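Local atomic coordinates of alpha-L-arabinosidase (Xanthomonas axonopodis pv. citri, PDB entry 6D25), a protein that probably removes alpha-L-arabinofuranosyl side groups from arabinoxylans by hydrolysis, as a GH51 glycoside hydrolase, including those on internally di-substituted units. Residues 55-59 against 338-342. Residues are numbered along the deposited sequence; the frame is centred on the assembly and turned at random.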
ATOM      1  N   HIS A  55       0.623 -23.233  -8.422  1.00 15.31           N
ATOM      2  CA  HIS A  55       0.425 -23.222  -9.870  1.00 15.69           C
ATOM      3  C   HIS A  55       1.788 -23.070 -10.528  1.00 15.86           C
ATOM      4  O   HIS A  55       2.280 -21.943 -10.668  1.00 15.89           O
ATOM      5  CB  HIS A  55      -0.534 -22.118 -10.291  1.00 15.61           C
ATOM      6  CG  HIS A  55      -1.952 -22.455 -10.021  1.00 15.72           C
ATOM      7  ND1 HIS A  55      -2.872 -22.455 -11.009  1.00 16.12           N
ATOM      8  CD2 HIS A  55      -2.573 -22.910  -8.911  1.00 16.43           C
ATOM      9  CE1 HIS A  55      -4.037 -22.861 -10.508  1.00 16.53           C
ATOM     10  NE2 HIS A  55      -3.879 -23.152  -9.227  1.00 16.19           N
ATOM     11  N   LEU A  56       2.380 -24.197 -10.889  1.00 15.77           N
ATOM     12  CA  LEU A  56       3.775 -24.236 -11.315  1.00 16.02           C
ATOM     13  C   LEU A  56       3.960 -25.479 -12.195  1.00 16.08           C
ATOM     14  O   LEU A  56       3.678 -26.586 -11.730  1.00 15.70           O
ATOM     15  CB  LEU A  56       4.663 -24.304 -10.061  1.00 15.92           C
ATOM     16  CG  LEU A  56       6.147 -23.993 -10.245  1.00 16.33           C
ATOM     17  CD1 LEU A  56       6.802 -23.752  -8.896  1.00 16.10           C
ATOM     18  CD2 LEU A  56       6.905 -25.049 -11.045  1.00 16.84           C
ATOM     19  N   GLY A  57       4.417 -25.293 -13.424  1.00 16.02           N
ATOM     20  CA  GLY A  57       4.721 -26.407 -14.308  1.00 16.61           C
ATOM     21  C   GLY A  57       3.506 -27.297 -14.511  1.00 16.58           C
ATOM     22  O   GLY A  57       2.403 -26.796 -14.860  1.00 16.99           O
ATOM     23  N   THR A  58       3.655 -28.590 -14.238  1.00 16.13           N
ATOM     24  CA  THR A  58       2.575 -29.535 -14.356  1.00 16.07           C
ATOM     25  C   THR A  58       2.087 -29.970 -12.966  1.00 16.33           C
ATOM     26  O   THR A  58       1.458 -31.043 -12.814  1.00 16.69           O
ATOM     27  CB  THR A  58       2.962 -30.710 -15.259  1.00 16.95           C
ATOM     28  OG1 THR A  58       4.114 -31.323 -14.680  1.00 16.51           O
ATOM     29  CG2 THR A  58       3.193 -30.307 -16.699  1.00 17.09           C
ATOM     30  N   GLY A  59       2.333 -29.149 -11.936  1.00 15.17           N
ATOM     31  CA  GLY A  59       1.918 -29.481 -10.611  1.00 15.09           C
ATOM     32  C   GLY A  59       0.423 -29.469 -10.414  1.00 15.77           C
ATOM     33  O   GLY A  59      -0.087 -30.256  -9.605  1.00 16.06           O
ATOM     34  N   GLY A 338      11.755 -23.532 -15.821  1.00 21.29           N
ATOM     35  CA  GLY A 338      10.765 -22.862 -15.001  1.00 20.34           C
ATOM     36  C   GLY A 338       9.718 -23.822 -14.430  1.00 19.86           C
ATOM     37  O   GLY A 338       8.877 -23.369 -13.638  1.00 19.86           O
ATOM     38  N   PHE A 339       9.756 -25.129 -14.735  1.00 18.53           N
ATOM     39  CA  PHE A 339       8.747 -26.104 -14.236  1.00 18.50           C
ATOM     40  C   PHE A 339       9.257 -26.940 -13.055  1.00 17.74           C
ATOM     41  O   PHE A 339       8.512 -27.751 -12.513  1.00 17.29           O
ATOM     42  CB  PHE A 339       8.325 -27.040 -15.369  1.00 19.58           C
ATOM     43  CG  PHE A 339       7.478 -26.429 -16.454  1.00 20.31           C
ATOM     44  CD1 PHE A 339       7.180 -25.074 -16.463  1.00 21.21           C
ATOM     45  CD2 PHE A 339       6.973 -27.221 -17.472  1.00 22.13           C
ATOM     46  CE1 PHE A 339       6.350 -24.538 -17.448  1.00 21.83           C
ATOM     47  CE2 PHE A 339       6.178 -26.678 -18.475  1.00 23.30           C
ATOM     48  CZ  PHE A 339       5.836 -25.339 -18.437  1.00 22.76           C
ATOM     49  N   LEU A 340      10.523 -26.735 -12.687  1.00 17.43           N
ATOM     50  CA  LEU A 340      11.151 -27.352 -11.513  1.00 17.35           C
ATOM     51  C   LEU A 340      10.931 -28.873 -11.478  1.00 17.35           C
ATOM     52  O   LEU A 340      10.619 -29.410 -10.424  1.00 17.00           O
ATOM     53  CB  LEU A 340      10.616 -26.696 -10.254  1.00 17.10           C
ATOM     54  CG  LEU A 340      10.808 -25.189 -10.143  1.00 17.42           C
ATOM     55  CD1 LEU A 340      10.422 -24.725  -8.747  1.00 17.40           C
ATOM     56  CD2 LEU A 340      12.226 -24.727 -10.505  1.00 18.49           C
ATOM     57  N   GLN A 341      11.172 -29.562 -12.588  1.00 17.75           N
ATOM     58  CA  GLN A 341      10.995 -30.994 -12.640  1.00 18.05           C
ATOM     59  C   GLN A 341      12.325 -31.665 -12.323  1.00 18.71           C
ATOM     60  O   GLN A 341      13.325 -31.414 -12.977  1.00 18.62           O
ATOM     61  CB  GLN A 341      10.458 -31.431 -14.003  1.00 19.45           C
ATOM     62  CG  GLN A 341       9.121 -30.780 -14.305  1.00 19.78           C
ATOM     63  CD  GLN A 341       8.528 -31.149 -15.643  1.00 21.82           C
ATOM     64  OE1 GLN A 341       9.227 -31.656 -16.543  1.00 23.62           O
ATOM     65  NE2 GLN A 341       7.227 -30.867 -15.769  1.00 20.40           N
ATOM     66  N   GLN A 342      12.320 -32.490 -11.278  1.00 17.85           N
ATOM     67  CA  GLN A 342      13.510 -33.196 -10.847  1.00 18.38           C
ATOM     68  C   GLN A 342      13.079 -34.619 -10.450  1.00 17.90           C
ATOM     69  O   GLN A 342      11.915 -34.838 -10.096  1.00 18.09           O
ATOM     70  CB  GLN A 342      14.193 -32.451  -9.699  1.00 17.84           C
ATOM     71  CG  GLN A 342      13.322 -32.292  -8.457  1.00 17.43           C
ATOM     72  CD  GLN A 342      13.866 -31.351  -7.393  1.00 17.40           C
ATOM     73  OE1 GLN A 342      14.428 -30.303  -7.722  1.00 17.64           O
ATOM     74  NE2 GLN A 342      13.680 -31.696  -6.130  1.00 15.96           N
TER
HETATM   75  O   HOH W   1       6.387 -29.328 -13.188  1.00 12.93           O
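Gly338 meets Leu56 through its carbonyl oxygen, where the first and seventh beta-alpha loops of the (beta/alpha)8 barrel come together, an example of loops joined by one aromatic face, one apolar touch and one water. They follow the C-terminal ends of strands 51-52 and 319-325, the end where such glycoside hydrolases carry the active site. The Gly338 oxygen is buried against Leu56 CD2 and has no polar partner. The Phe339 ring lies under the type II' beta turn from Leu56 to Gly59: Gly57 CA sits 3.4 Å above the ring plane, off-centre, in a CH-pi contact. Gly57, the second residue of the turn, has positive phi and no side chain, which lets its CA come within 3.5 Å of Phe339 CG. The side chains of Leu340 and Leu56 cross at about a right angle, their CD1 methyls 3.8 Å apart; Leu56 reaches across because its CG stands opposite the backbone nitrogen (chi1 -165°). Gln341 then stretches back toward the turn, drawn out straight through CG (chi2 179°), bringing its amide beside Thr58. A single water gathers both loops: it accepts from Thr58 N and from Gln341 NE2 (3.1 Å), and donates a 2.7 Å hydrogen bond to Phe339 O.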